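Local coordinates for Wss1p (Saccharomyces cerevisiae FostersO, PDB 5XBN), which cleaves DNA-binding proteins as a DNA-dependent zinc metalloendopeptidase and takes part in the repair of toxic DNA-protein cross-links, at residues 30-35 against 47-52; 64-69 against 118-123; 90-95 against 111-116. All coordinates share one frame; numbering follows the deposited sequence.

Contact 1. Residues 30-35 against 47-52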
ATOM      1  N   GLN A  30       3.858  10.013   5.975  1.00 22.42           N
ATOM      2  CA  GLN A  30       4.548  11.295   5.861  1.00 22.01           C
ATOM      3  C   GLN A  30       4.924  11.648   4.414  1.00 24.74           C
ATOM      4  O   GLN A  30       4.899  12.815   4.025  1.00 24.82           O
ATOM      5  CB  GLN A  30       5.794  11.296   6.743  1.00 22.52           C
ATOM      6  CG  GLN A  30       5.495  11.240   8.213  1.00 28.95           C
ATOM      7  CD  GLN A  30       6.762  11.214   9.052  1.00 36.15           C
ATOM      8  OE1 GLN A  30       7.650  12.046   8.881  1.00 35.26           O
ATOM      9  NE2 GLN A  30       6.857  10.239   9.950  1.00 40.04           N
ATOM     10  N   LYS A  31       5.266  10.655   3.607  1.00 20.15           N
ATOM     11  CA  LYS A  31       5.789  10.934   2.272  1.00 22.77           C
ATOM     12  C   LYS A  31       5.480   9.783   1.340  1.00 20.76           C
ATOM     13  O   LYS A  31       5.598   8.626   1.744  1.00 17.93           O
ATOM     14  CB  LYS A  31       7.306  11.151   2.342  1.00 23.05           C
ATOM     15  CG  LYS A  31       7.982  11.479   1.023  1.00 29.40           C
ATOM     16  CD  LYS A  31       7.782  12.925   0.652  1.00 32.67           C
ATOM     17  CE  LYS A  31       8.809  13.396  -0.371  1.00 34.84           C
ATOM     18  NZ  LYS A  31       8.711  12.668  -1.665  1.00 39.07           N
ATOM     19  N   VAL A  32       5.085  10.091   0.104  1.00 18.56           N
ATOM     20  CA  VAL A  32       5.007   9.055  -0.924  1.00 18.47           C
ATOM     21  C   VAL A  32       6.001   9.372  -2.041  1.00 22.49           C
ATOM     22  O   VAL A  32       6.367  10.529  -2.263  1.00 28.84           O
ATOM     23  CB  VAL A  32       3.586   8.905  -1.511  1.00 22.54           C
ATOM     24  CG1 VAL A  32       2.591   8.662  -0.398  1.00 22.99           C
ATOM     25  CG2 VAL A  32       3.197  10.131  -2.298  1.00 26.41           C
ATOM     26  N   ALA A  33       6.467   8.342  -2.726  1.00 19.35           N
ATOM     27  CA  ALA A  33       7.345   8.561  -3.881  1.00 24.13           C
ATOM     28  C   ALA A  33       7.116   7.474  -4.912  1.00 23.67           C
ATOM     29  O   ALA A  33       6.683   6.380  -4.567  1.00 21.81           O
ATOM     30  CB  ALA A  33       8.801   8.587  -3.447  1.00 27.34           C
ATOM     31  N   VAL A  34       7.395   7.770  -6.180  1.00 20.61           N
ATOM     32  CA  VAL A  34       7.323   6.726  -7.199  1.00 19.00           C
ATOM     33  C   VAL A  34       8.607   6.719  -8.021  1.00 22.69           C
ATOM     34  O   VAL A  34       9.415   7.639  -7.917  1.00 25.40           O
ATOM     35  CB  VAL A  34       6.100   6.897  -8.130  1.00 22.93           C
ATOM     36  CG1 VAL A  34       4.805   6.816  -7.321  1.00 23.84           C
ATOM     37  CG2 VAL A  34       6.174   8.195  -8.909  1.00 25.33           C
ATOM     38  N   LEU A  35       8.782   5.674  -8.821  1.00 22.85           N
ATOM     39  CA  LEU A  35       9.967   5.524  -9.660  1.00 23.02           C
ATOM     40  C   LEU A  35       9.936   6.524 -10.803  1.00 25.30           C
ATOM     41  O   LEU A  35       9.084   6.449 -11.680  1.00 25.15           O
ATOM     42  CB  LEU A  35      10.063   4.095 -10.196  1.00 24.68           C
ATOM     43  CG  LEU A  35      10.321   3.035  -9.119  1.00 21.64           C
ATOM     44  CD1 LEU A  35      10.108   1.643  -9.691  1.00 25.99           C
ATOM     45  CD2 LEU A  35      11.725   3.166  -8.556  1.00 25.87           C
ATOM     46  N   LEU A  47      -1.729   7.170  -8.442  1.00 23.39           N
ATOM     47  CA  LEU A  47      -2.157   5.858  -7.975  1.00 23.06           C
ATOM     48  C   LEU A  47      -1.722   5.608  -6.531  1.00 22.22           C
ATOM     49  O   LEU A  47      -2.535   5.219  -5.700  1.00 21.11           O
ATOM     50  CB  LEU A  47      -1.610   4.775  -8.899  1.00 26.08           C
ATOM     51  CG  LEU A  47      -1.939   3.313  -8.608  1.00 28.19           C
ATOM     52  CD1 LEU A  47      -3.440   3.108  -8.456  1.00 32.15           C
ATOM     53  CD2 LEU A  47      -1.392   2.453  -9.733  1.00 29.03           C
ATOM     54  N   ILE A  48      -0.452   5.854  -6.215  1.00 20.86           N
ATOM     55  CA  ILE A  48       0.011   5.569  -4.855  1.00 20.71           C
ATOM     56  C   ILE A  48      -0.592   6.579  -3.867  1.00 22.70           C
ATOM     57  O   ILE A  48      -0.845   6.251  -2.709  1.00 19.59           O
ATOM     58  CB  ILE A  48       1.569   5.555  -4.765  1.00 21.01           C
ATOM     59  CG1 ILE A  48       2.026   4.726  -3.546  1.00 24.61           C
ATOM     60  CG2 ILE A  48       2.135   6.956  -4.717  1.00 24.34           C
ATOM     61  CD1 ILE A  48       3.518   4.380  -3.562  1.00 20.01           C
ATOM     62  N   LYS A  49      -0.884   7.792  -4.333  1.00 19.22           N
ATOM     63  CA  LYS A  49      -1.552   8.757  -3.464  1.00 19.23           C
ATOM     64  C   LYS A  49      -2.996   8.376  -3.234  1.00 18.50           C
ATOM     65  O   LYS A  49      -3.546   8.667  -2.179  1.00 19.13           O
ATOM     66  CB  LYS A  49      -1.477  10.168  -4.051  1.00 21.87           C
ATOM     67  CG  LYS A  49      -0.082  10.757  -3.930  1.00 21.30           C
ATOM     68  CD  LYS A  49      -0.050  12.222  -4.352  1.00 24.30           C
ATOM     69  CE  LYS A  49       1.362  12.775  -4.171  1.00 27.63           C
ATOM     70  NZ  LYS A  49       1.445  14.261  -4.353  1.00 29.40           N
ATOM     71  N   GLU A  50      -3.615   7.737  -4.225  1.00 17.62           N
ATOM     72  CA  GLU A  50      -4.995   7.291  -4.050  1.00 22.85           C
ATOM     73  C   GLU A  50      -5.028   6.117  -3.074  1.00 21.72           C
ATOM     74  O   GLU A  50      -5.932   6.021  -2.256  1.00 19.66           O
ATOM     75  CB  GLU A  50      -5.635   6.912  -5.388  1.00 25.98           C
ATOM     76  CG  GLU A  50      -7.118   6.521  -5.302  1.00 31.18           C
ATOM     77  CD  GLU A  50      -8.036   7.653  -4.832  1.00 38.34           C
ATOM     78  OE1 GLU A  50      -7.643   8.834  -4.910  1.00 34.86           O
ATOM     79  OE2 GLU A  50      -9.170   7.358  -4.393  1.00 41.87           O
ATOM     80  N   ILE A  51      -4.037   5.232  -3.161  1.00 16.66           N
ATOM     81  CA  ILE A  51      -3.915   4.151  -2.175  1.00 18.79           C
ATOM     82  C   ILE A  51      -3.784   4.742  -0.773  1.00 17.16           C
ATOM     83  O   ILE A  51      -4.497   4.350   0.156  1.00 18.34           O
ATOM     84  CB  ILE A  51      -2.688   3.252  -2.466  1.00 18.19           C
ATOM     85  CG1 ILE A  51      -2.859   2.484  -3.775  1.00 24.70           C
ATOM     86  CG2 ILE A  51      -2.429   2.278  -1.291  1.00 22.75           C
ATOM     87  CD1 ILE A  51      -3.809   1.319  -3.681  1.00 29.92           C
ATOM     88  N   ALA A  52      -2.883   5.714  -0.638  1.00 20.38           N
ATOM     89  CA  ALA A  52      -2.646   6.392   0.641  1.00 20.59           C
ATOM     90  C   ALA A  52      -3.917   7.018   1.187  1.00 18.96           C
ATOM     91  O   ALA A  52      -4.230   6.890   2.356  1.00 16.83           O
ATOM     92  CB  ALA A  52      -1.570   7.455   0.487  1.00 19.67           C
TER

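Contact 2. Residues 64-69 against 118-123. With ZN (zinc ion), chain B.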
ATOM      1  N   PHE A  64      -2.011   3.079  12.986  1.00 20.42           N
ATOM      2  CA  PHE A  64      -0.886   2.799  12.109  1.00 22.64           C
ATOM      3  C   PHE A  64      -0.243   4.090  11.640  1.00 21.95           C
ATOM      4  O   PHE A  64      -0.945   5.047  11.284  1.00 21.47           O
ATOM      5  CB  PHE A  64      -1.320   2.014  10.866  1.00 20.26           C
ATOM      6  CG  PHE A  64      -1.723   0.584  11.125  1.00 20.78           C
ATOM      7  CD1 PHE A  64      -1.231  -0.131  12.212  1.00 26.02           C
ATOM      8  CD2 PHE A  64      -2.591  -0.056  10.243  1.00 20.56           C
ATOM      9  CE1 PHE A  64      -1.614  -1.454  12.411  1.00 21.94           C
ATOM     10  CE2 PHE A  64      -2.967  -1.368  10.436  1.00 23.29           C
ATOM     11  CZ  PHE A  64      -2.481  -2.069  11.516  1.00 21.64           C
ATOM     12  N   LYS A  65       1.088   4.094  11.612  1.00 20.30           N
ATOM     13  CA  LYS A  65       1.874   5.193  11.028  1.00 19.84           C
ATOM     14  C   LYS A  65       2.874   4.631  10.029  1.00 19.58           C
ATOM     15  O   LYS A  65       3.451   3.576  10.272  1.00 21.36           O
ATOM     16  CB  LYS A  65       2.622   5.973  12.112  1.00 23.13           C
ATOM     17  CG  LYS A  65       1.718   6.715  13.093  1.00 26.13           C
ATOM     18  CD  LYS A  65       1.019   7.894  12.422  1.00 31.59           C
ATOM     19  CE  LYS A  65       0.234   8.715  13.441  1.00 31.65           C
ATOM     20  NZ  LYS A  65      -0.401   9.905  12.806  1.00 32.49           N
ATOM     21  N   VAL A  66       3.066   5.333   8.911  1.00 19.21           N
ATOM     22  CA  VAL A  66       4.096   4.980   7.925  1.00 18.01           C
ATOM     23  C   VAL A  66       4.888   6.243   7.586  1.00 20.65           C
ATOM     24  O   VAL A  66       4.300   7.294   7.384  1.00 24.30           O
ATOM     25  CB  VAL A  66       3.497   4.381   6.635  1.00 22.06           C
ATOM     26  CG1 VAL A  66       4.581   4.183   5.554  1.00 18.33           C
ATOM     27  CG2 VAL A  66       2.801   3.055   6.929  1.00 24.54           C
ATOM     28  N   THR A  67       6.215   6.157   7.545  1.00 21.18           N
ATOM     29  CA  THR A  67       6.986   7.344   7.210  1.00 19.76           C
ATOM     30  C   THR A  67       7.031   7.516   5.697  1.00 20.37           C
ATOM     31  O   THR A  67       6.607   8.546   5.178  1.00 23.00           O
ATOM     32  CB  THR A  67       8.403   7.291   7.800  1.00 23.92           C
ATOM     33  OG1 THR A  67       8.301   7.178   9.232  1.00 22.09           O
ATOM     34  CG2 THR A  67       9.169   8.554   7.453  1.00 23.92           C
ATOM     35  N   ASN A  68       7.519   6.495   4.996  1.00 18.81           N
ATOM     36  CA  ASN A  68       7.591   6.513   3.534  1.00 17.06           C
ATOM     37  C   ASN A  68       6.764   5.412   2.902  1.00 19.41           C
ATOM     38  O   ASN A  68       6.912   4.252   3.278  1.00 21.32           O
ATOM     39  CB  ASN A  68       9.037   6.336   3.051  1.00 17.57           C
ATOM     40  CG  ASN A  68       9.936   7.468   3.480  1.00 21.81           C
ATOM     41  OD1 ASN A  68       9.822   8.579   2.977  1.00 21.88           O
ATOM     42  ND2 ASN A  68      10.843   7.188   4.408  1.00 23.67           N
ATOM     43  N   LEU A  69       5.930   5.771   1.932  1.00 16.39           N
ATOM     44  CA  LEU A  69       5.241   4.786   1.099  1.00 17.09           C
ATOM     45  C   LEU A  69       5.741   4.971  -0.320  1.00 18.35           C
ATOM     46  O   LEU A  69       5.497   6.006  -0.921  1.00 17.66           O
ATOM     47  CB  LEU A  69       3.720   4.973   1.154  1.00 17.30           C
ATOM     48  CG  LEU A  69       2.924   4.079   0.194  1.00 18.54           C
ATOM     49  CD1 LEU A  69       3.170   2.623   0.502  1.00 19.90           C
ATOM     50  CD2 LEU A  69       1.434   4.422   0.266  1.00 22.83           C
ATOM     51  N   THR A 118      -0.095  -4.878   7.939  1.00 17.47           N
ATOM     52  CA  THR A 118      -0.176  -5.897   8.983  1.00 16.38           C
ATOM     53  C   THR A 118       1.213  -6.134   9.593  1.00 20.41           C
ATOM     54  O   THR A 118       1.331  -6.381  10.784  1.00 20.06           O
ATOM     55  CB  THR A 118      -0.766  -7.212   8.424  1.00 19.28           C
ATOM     56  OG1 THR A 118      -2.063  -6.950   7.863  1.00 20.14           O
ATOM     57  CG2 THR A 118      -0.912  -8.260   9.507  1.00 21.95           C
ATOM     58  N   HIS A 119       2.256  -6.002   8.772  1.00 18.44           N
ATOM     59  CA  HIS A 119       3.639  -6.150   9.236  1.00 18.13           C
ATOM     60  C   HIS A 119       4.128  -4.992  10.124  1.00 20.44           C
ATOM     61  O   HIS A 119       5.216  -5.078  10.700  1.00 23.38           O
ATOM     62  CB  HIS A 119       4.592  -6.297   8.036  1.00 20.38           C
ATOM     63  CG  HIS A 119       4.580  -7.658   7.405  1.00 23.28           C
ATOM     64  ND1 HIS A 119       4.657  -8.823   8.143  1.00 25.34           N
ATOM     65  CD2 HIS A 119       4.508  -8.039   6.109  1.00 21.41           C
ATOM     66  CE1 HIS A 119       4.630  -9.860   7.323  1.00 24.23           C
ATOM     67  NE2 HIS A 119       4.548  -9.413   6.081  1.00 25.08           N
ATOM     68  N   ASN A 120       3.355  -3.914  10.238  1.00 19.22           N
ATOM     69  CA  ASN A 120       3.639  -2.914  11.283  1.00 20.10           C
ATOM     70  C   ASN A 120       3.539  -3.550  12.661  1.00 25.37           C
ATOM     71  O   ASN A 120       4.211  -3.125  13.611  1.00 27.01           O
ATOM     72  CB  ASN A 120       2.669  -1.721  11.209  1.00 21.58           C
ATOM     73  CG  ASN A 120       3.078  -0.693  10.171  1.00 22.44           C
ATOM     74  OD1 ASN A 120       3.733  -1.021   9.170  1.00 22.72           O
ATOM     75  ND2 ASN A 120       2.689   0.563  10.400  1.00 22.58           N
ATOM     76  N   LEU A 121       2.693  -4.575  12.766  1.00 22.45           N
ATOM     77  CA  LEU A 121       2.433  -5.243  14.043  1.00 23.26           C
ATOM     78  C   LEU A 121       3.074  -6.616  14.148  1.00 24.62           C
ATOM     79  O   LEU A 121       3.609  -6.980  15.200  1.00 27.48           O
ATOM     80  CB  LEU A 121       0.931  -5.413  14.273  1.00 25.81           C
ATOM     81  CG  LEU A 121       0.080  -4.171  14.513  1.00 30.59           C
ATOM     82  CD1 LEU A 121      -1.399  -4.549  14.533  1.00 28.39           C
ATOM     83  CD2 LEU A 121       0.478  -3.513  15.814  1.00 29.62           C
ATOM     84  N   PHE A 122       2.978  -7.388  13.076  1.00 23.28           N
ATOM     85  CA  PHE A 122       3.344  -8.795  13.119  1.00 23.98           C
ATOM     86  C   PHE A 122       4.326  -9.157  12.022  1.00 25.20           C
ATOM     87  O   PHE A 122       4.072  -8.920  10.837  1.00 27.12           O
ATOM     88  CB  PHE A 122       2.089  -9.666  13.025  1.00 26.18           C
ATOM     89  CG  PHE A 122       1.066  -9.351  14.069  1.00 26.91           C
ATOM     90  CD1 PHE A 122       1.389  -9.438  15.409  1.00 31.29           C
ATOM     91  CD2 PHE A 122      -0.221  -8.987  13.719  1.00 25.10           C
ATOM     92  CE1 PHE A 122       0.457  -9.144  16.387  1.00 33.24           C
ATOM     93  CE2 PHE A 122      -1.166  -8.705  14.696  1.00 25.80           C
ATOM     94  CZ  PHE A 122      -0.819  -8.781  16.033  1.00 26.49           C
ATOM     95  N   GLY A 123       5.452  -9.744  12.421  1.00 24.98           N
ATOM     96  CA  GLY A 123       6.487 -10.108  11.473  1.00 26.89           C
ATOM     97  C   GLY A 123       6.231 -11.395  10.727  1.00 25.19           C
ATOM     98  O   GLY A 123       6.040 -11.377   9.513  1.00 26.27           O
TER
HETATM   99 ZN    ZN B 201       4.426 -10.615   4.410  1.00 30.00          ZN
HETATM  100  O   HOH W   1       2.195   1.686  13.113  1.00 24.90           O
HETATM  101  O   HOH W   2       5.996 -10.851   3.254  1.00 30.00           O

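Contact 3. Residues 90-95 against 111-116. With ZN (zinc ion), chain B.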
ATOM      1  N   ILE A  90       7.262   1.422   3.540  1.00 17.48           N
ATOM      2  CA  ILE A  90       6.544   0.356   2.869  1.00 14.55           C
ATOM      3  C   ILE A  90       6.757   0.543   1.390  1.00 17.14           C
ATOM      4  O   ILE A  90       6.578   1.647   0.883  1.00 18.38           O
ATOM      5  CB  ILE A  90       5.044   0.355   3.205  1.00 17.24           C
ATOM      6  CG1 ILE A  90       4.853  -0.209   4.611  1.00 19.60           C
ATOM      7  CG2 ILE A  90       4.280  -0.533   2.222  1.00 16.55           C
ATOM      8  CD1 ILE A  90       3.412  -0.175   5.079  1.00 18.18           C
HETATM    9  N   MSE A  91       7.218  -0.517   0.727  1.00 16.69           N
HETATM   10  CA  MSE A  91       7.396  -0.503  -0.721  1.00 20.78           C
HETATM   11  C   MSE A  91       6.276  -1.293  -1.380  1.00 19.71           C
HETATM   12  O   MSE A  91       5.896  -2.356  -0.903  1.00 24.06           O
HETATM   13  CB  MSE A  91       8.778  -1.060  -1.101  1.00 20.74           C
HETATM   14  CG  MSE A  91       9.886  -0.187  -0.551  1.00 26.45           C
HETATM   15 SE   MSE A  91      11.761  -0.748  -0.741  0.44 30.74          SE
HETATM   16  CE  MSE A  91      11.772  -2.144   0.575  1.00 32.95           C
ATOM     17  N   LEU A  92       5.730  -0.748  -2.462  1.00 18.09           N
ATOM     18  CA  LEU A  92       4.670  -1.408  -3.218  1.00 20.18           C
ATOM     19  C   LEU A  92       5.048  -1.522  -4.679  1.00 19.40           C
ATOM     20  O   LEU A  92       5.467  -0.542  -5.278  1.00 21.91           O
ATOM     21  CB  LEU A  92       3.355  -0.626  -3.126  1.00 19.68           C
ATOM     22  CG  LEU A  92       2.620  -0.446  -1.792  1.00 21.64           C
ATOM     23  CD1 LEU A  92       1.366   0.417  -2.026  1.00 22.55           C
ATOM     24  CD2 LEU A  92       2.262  -1.797  -1.215  1.00 23.06           C
ATOM     25  N   ARG A  93       4.870  -2.704  -5.253  1.00 20.56           N
ATOM     26  CA  ARG A  93       4.922  -2.861  -6.704  1.00 20.32           C
ATOM     27  C   ARG A  93       3.628  -2.324  -7.294  1.00 22.53           C
ATOM     28  O   ARG A  93       2.548  -2.757  -6.896  1.00 23.21           O
ATOM     29  CB  ARG A  93       5.113  -4.324  -7.097  1.00 21.06           C
ATOM     30  CG  ARG A  93       5.177  -4.521  -8.614  1.00 27.06           C
ATOM     31  CD  ARG A  93       5.112  -6.003  -8.977  1.00 29.32           C
ATOM     32  NE  ARG A  93       6.325  -6.740  -8.621  1.00 28.04           N
ATOM     33  CZ  ARG A  93       7.417  -6.799  -9.375  1.00 33.89           C
ATOM     34  NH1 ARG A  93       7.463  -6.152 -10.533  1.00 35.15           N
ATOM     35  NH2 ARG A  93       8.462  -7.508  -8.978  1.00 32.83           N
ATOM     36  N   LEU A  94       3.736  -1.373  -8.220  1.00 22.06           N
ATOM     37  CA  LEU A  94       2.566  -0.771  -8.860  1.00 21.05           C
ATOM     38  C   LEU A  94       2.345  -1.300 -10.273  1.00 26.60           C
ATOM     39  O   LEU A  94       1.259  -1.174 -10.828  1.00 27.72           O
ATOM     40  CB  LEU A  94       2.711   0.751  -8.935  1.00 25.10           C
ATOM     41  CG  LEU A  94       2.877   1.534  -7.636  1.00 23.42           C
ATOM     42  CD1 LEU A  94       2.952   3.014  -7.961  1.00 21.84           C
ATOM     43  CD2 LEU A  94       1.738   1.253  -6.665  1.00 22.51           C
ATOM     44  N   ARG A  95       3.390  -1.881 -10.845  1.00 26.10           N
ATOM     45  CA  ARG A  95       3.396  -2.235 -12.263  1.00 28.44           C
ATOM     46  C   ARG A  95       3.511  -3.737 -12.499  1.00 30.63           C
ATOM     47  O   ARG A  95       4.167  -4.436 -11.733  1.00 29.99           O
ATOM     48  CB  ARG A  95       4.551  -1.515 -12.957  1.00 23.88           C
ATOM     49  CG  ARG A  95       4.450  -0.008 -12.911  1.00 26.09           C
ATOM     50  CD  ARG A  95       5.780   0.627 -13.259  1.00 28.98           C
ATOM     51  NE  ARG A  95       5.745   2.065 -13.052  1.00 25.84           N
ATOM     52  CZ  ARG A  95       5.350   2.937 -13.974  1.00 32.26           C
ATOM     53  NH1 ARG A  95       4.967   2.504 -15.173  1.00 30.14           N
ATOM     54  NH2 ARG A  95       5.338   4.234 -13.696  1.00 26.91           N
ATOM     55  N   GLY A 111      -4.568  -4.842  -1.732  1.00 21.34           N
ATOM     56  CA  GLY A 111      -4.416  -6.079  -0.991  1.00 23.44           C
ATOM     57  C   GLY A 111      -3.016  -6.185  -0.443  1.00 22.60           C
ATOM     58  O   GLY A 111      -2.811  -6.569   0.707  1.00 21.33           O
ATOM     59  N   THR A 112      -2.046  -5.825  -1.274  1.00 20.98           N
ATOM     60  CA  THR A 112      -0.654  -5.805  -0.849  1.00 22.75           C
ATOM     61  C   THR A 112      -0.401  -4.726   0.199  1.00 20.36           C
ATOM     62  O   THR A 112       0.351  -4.938   1.163  1.00 21.11           O
ATOM     63  CB  THR A 112       0.265  -5.598  -2.053  1.00 26.06           C
ATOM     64  OG1 THR A 112       0.146  -6.738  -2.906  1.00 29.75           O
ATOM     65  CG2 THR A 112       1.718  -5.442  -1.604  1.00 24.43           C
HETATM   66  N   MSE A 113      -1.036  -3.571   0.031  1.00 19.58           N
HETATM   67  CA  MSE A 113      -0.905  -2.523   1.032  1.00 19.00           C
HETATM   68  C   MSE A 113      -1.354  -3.012   2.406  1.00 20.90           C
HETATM   69  O   MSE A 113      -0.669  -2.779   3.404  1.00 19.57           O
HETATM   70  CB  MSE A 113      -1.704  -1.281   0.641  1.00 18.95           C
HETATM   71  CG  MSE A 113      -1.612  -0.139   1.651  1.00 20.44           C
HETATM   72 SE   MSE A 113       0.214   0.582   1.867  0.65 23.62          SE
HETATM   73  CE  MSE A 113      -0.173   2.031   3.110  1.00 23.82           C
ATOM     74  N   LEU A 114      -2.491  -3.700   2.468  1.00 19.64           N
ATOM     75  CA  LEU A 114      -2.995  -4.173   3.750  1.00 15.48           C
ATOM     76  C   LEU A 114      -2.105  -5.275   4.332  1.00 18.57           C
ATOM     77  O   LEU A 114      -1.910  -5.341   5.548  1.00 19.83           O
ATOM     78  CB  LEU A 114      -4.436  -4.663   3.614  1.00 20.14           C
ATOM     79  CG  LEU A 114      -5.443  -3.585   3.169  1.00 22.02           C
ATOM     80  CD1 LEU A 114      -6.846  -4.162   3.054  1.00 21.85           C
ATOM     81  CD2 LEU A 114      -5.440  -2.400   4.101  1.00 23.52           C
ATOM     82  N   HIS A 115      -1.573  -6.135   3.467  1.00 18.14           N
ATOM     83  CA  HIS A 115      -0.579  -7.121   3.880  1.00 19.90           C
ATOM     84  C   HIS A 115       0.597  -6.428   4.554  1.00 19.78           C
ATOM     85  O   HIS A 115       1.045  -6.820   5.633  1.00 17.04           O
ATOM     86  CB  HIS A 115      -0.086  -7.928   2.665  1.00 19.35           C
ATOM     87  CG  HIS A 115       0.943  -8.975   2.991  1.00 25.43           C
ATOM     88  ND1 HIS A 115       0.702 -10.327   2.830  1.00 26.62           N
ATOM     89  CD2 HIS A 115       2.216  -8.874   3.448  1.00 21.36           C
ATOM     90  CE1 HIS A 115       1.777 -11.008   3.182  1.00 23.50           C
ATOM     91  NE2 HIS A 115       2.715 -10.152   3.556  1.00 24.47           N
ATOM     92  N   GLU A 116       1.122  -5.395   3.913  1.00 18.59           N
ATOM     93  CA  GLU A 116       2.292  -4.736   4.481  1.00 16.69           C
ATOM     94  C   GLU A 116       1.984  -3.939   5.739  1.00 18.65           C
ATOM     95  O   GLU A 116       2.824  -3.867   6.618  1.00 18.85           O
ATOM     96  CB  GLU A 116       2.957  -3.826   3.444  1.00 20.79           C
ATOM     97  CG  GLU A 116       3.387  -4.588   2.184  1.00 18.14           C
ATOM     98  CD  GLU A 116       4.322  -5.742   2.470  1.00 20.76           C
ATOM     99  OE1 GLU A 116       5.042  -5.711   3.487  1.00 22.82           O
ATOM    100  OE2 GLU A 116       4.355  -6.684   1.661  1.00 22.06           O
TER
HETATM  101 ZN    ZN B 201       4.426 -10.615   4.410  1.00 30.00          ZN
HETATM  102  O   HOH W   2       5.996 -10.851   3.254  1.00 30.00           O

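Contact 1. Residues 30-35 against 47-52
V32 lies against I48 and K49 and, at longer range, A52. From its CB outward, the isopropyl group spreads over about one turn of the helix. V32 CB rests on I48 CG2 at 4.0 Å. The branch CG2, placed between the backbone N and the carbonyl carbon, meets the lysine: K49 CG stands 3.7 Å from V32 CG2, and K49 CE is equally near to it. Because the K49 chain is extended beyond CG, its methylenes run across the valine at about a right angle, so the contact uses the aliphatic part of the lysine. The other branch, V32 CG1, is anti to the carbonyl carbon (chi1 -55°) and is directed at A52, with 4.4 Å between V32 CG1 and A52 CB.

V32 thus joins the edge strand 29-33 of the mixed sheet to helix 41-54, which packs on the sheet roughly antiparallel to this strand: the short axes make 146° and come within 8.7 Å. The chain leaves the strand and returns over one face of the sheet in the WLM metalloprotease domain.

Two residues further on, V34 adds a second apolar contact, V34 CG1 standing 3.7 Å from I48 CG2, with the two side chains sliding past each other in opposite directions. I48 CG2 is therefore shared by both valines. The other arm of the isoleucine ends with I48 CD1 3.9 Å from A33 O. A33 turns its own methyl away from the helix. I48 also touches L69 of the neighbouring strand 66-72, and L45 touches both valines.

Contact 2. Residues 64-69 against 118-123
F64 and N120 mark the nearest backbone approach, 7.3 Å between their CA atoms, where the chain entering strand 66-72 faces the irregular loop that follows helix 106-118. N120 sets out toward that chain, and its CG, anti to the carbonyl carbon (chi1 -82°), carries the amide to K65. The result is a weak hydrogen bond from N120 ND2 to K65 O, 3.1 Å long but bent to 127° at the hydrogen. A water supplements it, accepting from K65 N and from N120 ND2, each at 3.0 Å. The other end of the amide, OD1, is hydrogen-bonded to N83, so the side chain ties two parts of the fold to the loop.

Segment 118-123 holds the second histidine of the HExxH zinc-binding motif: H119 NE2 binds the zinc ion at 2.1 Å, alongside H115 and H125. H119 ND1 donates to F122 O at 2.8 Å, with the donor in the carbonyl plane and the acceptor 16° out of the imidazole plane, a second-shell bond that helps to fix the ring's rotation.

Apolar contact is made by F64 and L121, whose side chains cross at about a right angle. L121 CD1 meets the phenylalanine at the edge, in the plane of the ring, 3.8 Å from F64 CE1.

Contact 3. Residues 90-95 against 111-116
I90 and L92 supply the apolar contacts from the strand, meeting E116, M113 and T112 on the helix. I90 CG2 is anti to the backbone N and reaches E116 CB at 3.8 Å, while I90 CD1 lies 4.0 Å from E116 CB. The touching part of the glutamate is thus its aliphatic base, and the chain bends at chi2 (-57°) beyond it. With an alanine here in place of I90, the CG2 and CD1 contacts would be gone, which would probably open a gap beside E116 CB and leave the glutamate freer to shift. L92 divides its methyls: L92 CD2 slides past the threonine, 3.7 Å from T112 CG2, whereas the other methyl approaches the selenium of M113, a selenomethionine in this crystal, with L92 CD1 4.1 Å from M113 SE.

Here strand 89-96 backs helix 106-118, the helix bearing the HExxH motif of zinc metallopeptidases; the short axes run nearly antiparallel at 157°, 9.0 Å apart. E116 is probably the catalytic glutamate, as in this family.

Metal coordination lies on the helix side: H115 NE2 binds the zinc ion at 2.0 Å, with a water as a further ligand and H119 and H125 completing the site.

One polar tie reaches a further strand, the backbone oxygen of E116 accepting a hydrogen bond from N83 on strand 81-84.

All three contacts reach one mixed sheet, in which strand 66-72 lies between 29-33 and 89-96. Contact 1 joins contact 2 through backbone pairs, K31 O to L69 N at 2.9 Å and Q30 N to V66 O at 3.1 Å; contact 2 joins contact 3 by N68 O to I90 N at 2.9 Å. Contact 3, nested in the chain between the segments of contact 2, shares with it the zinc ion and its water. The helices of contacts 1 and 3 also meet, I51 CG2 standing 3.9 Å from M113 CG. Contact 3 holds E116 itself, whose side chain lies about 6 Å from that of N120 and about 11 Å from that of I48.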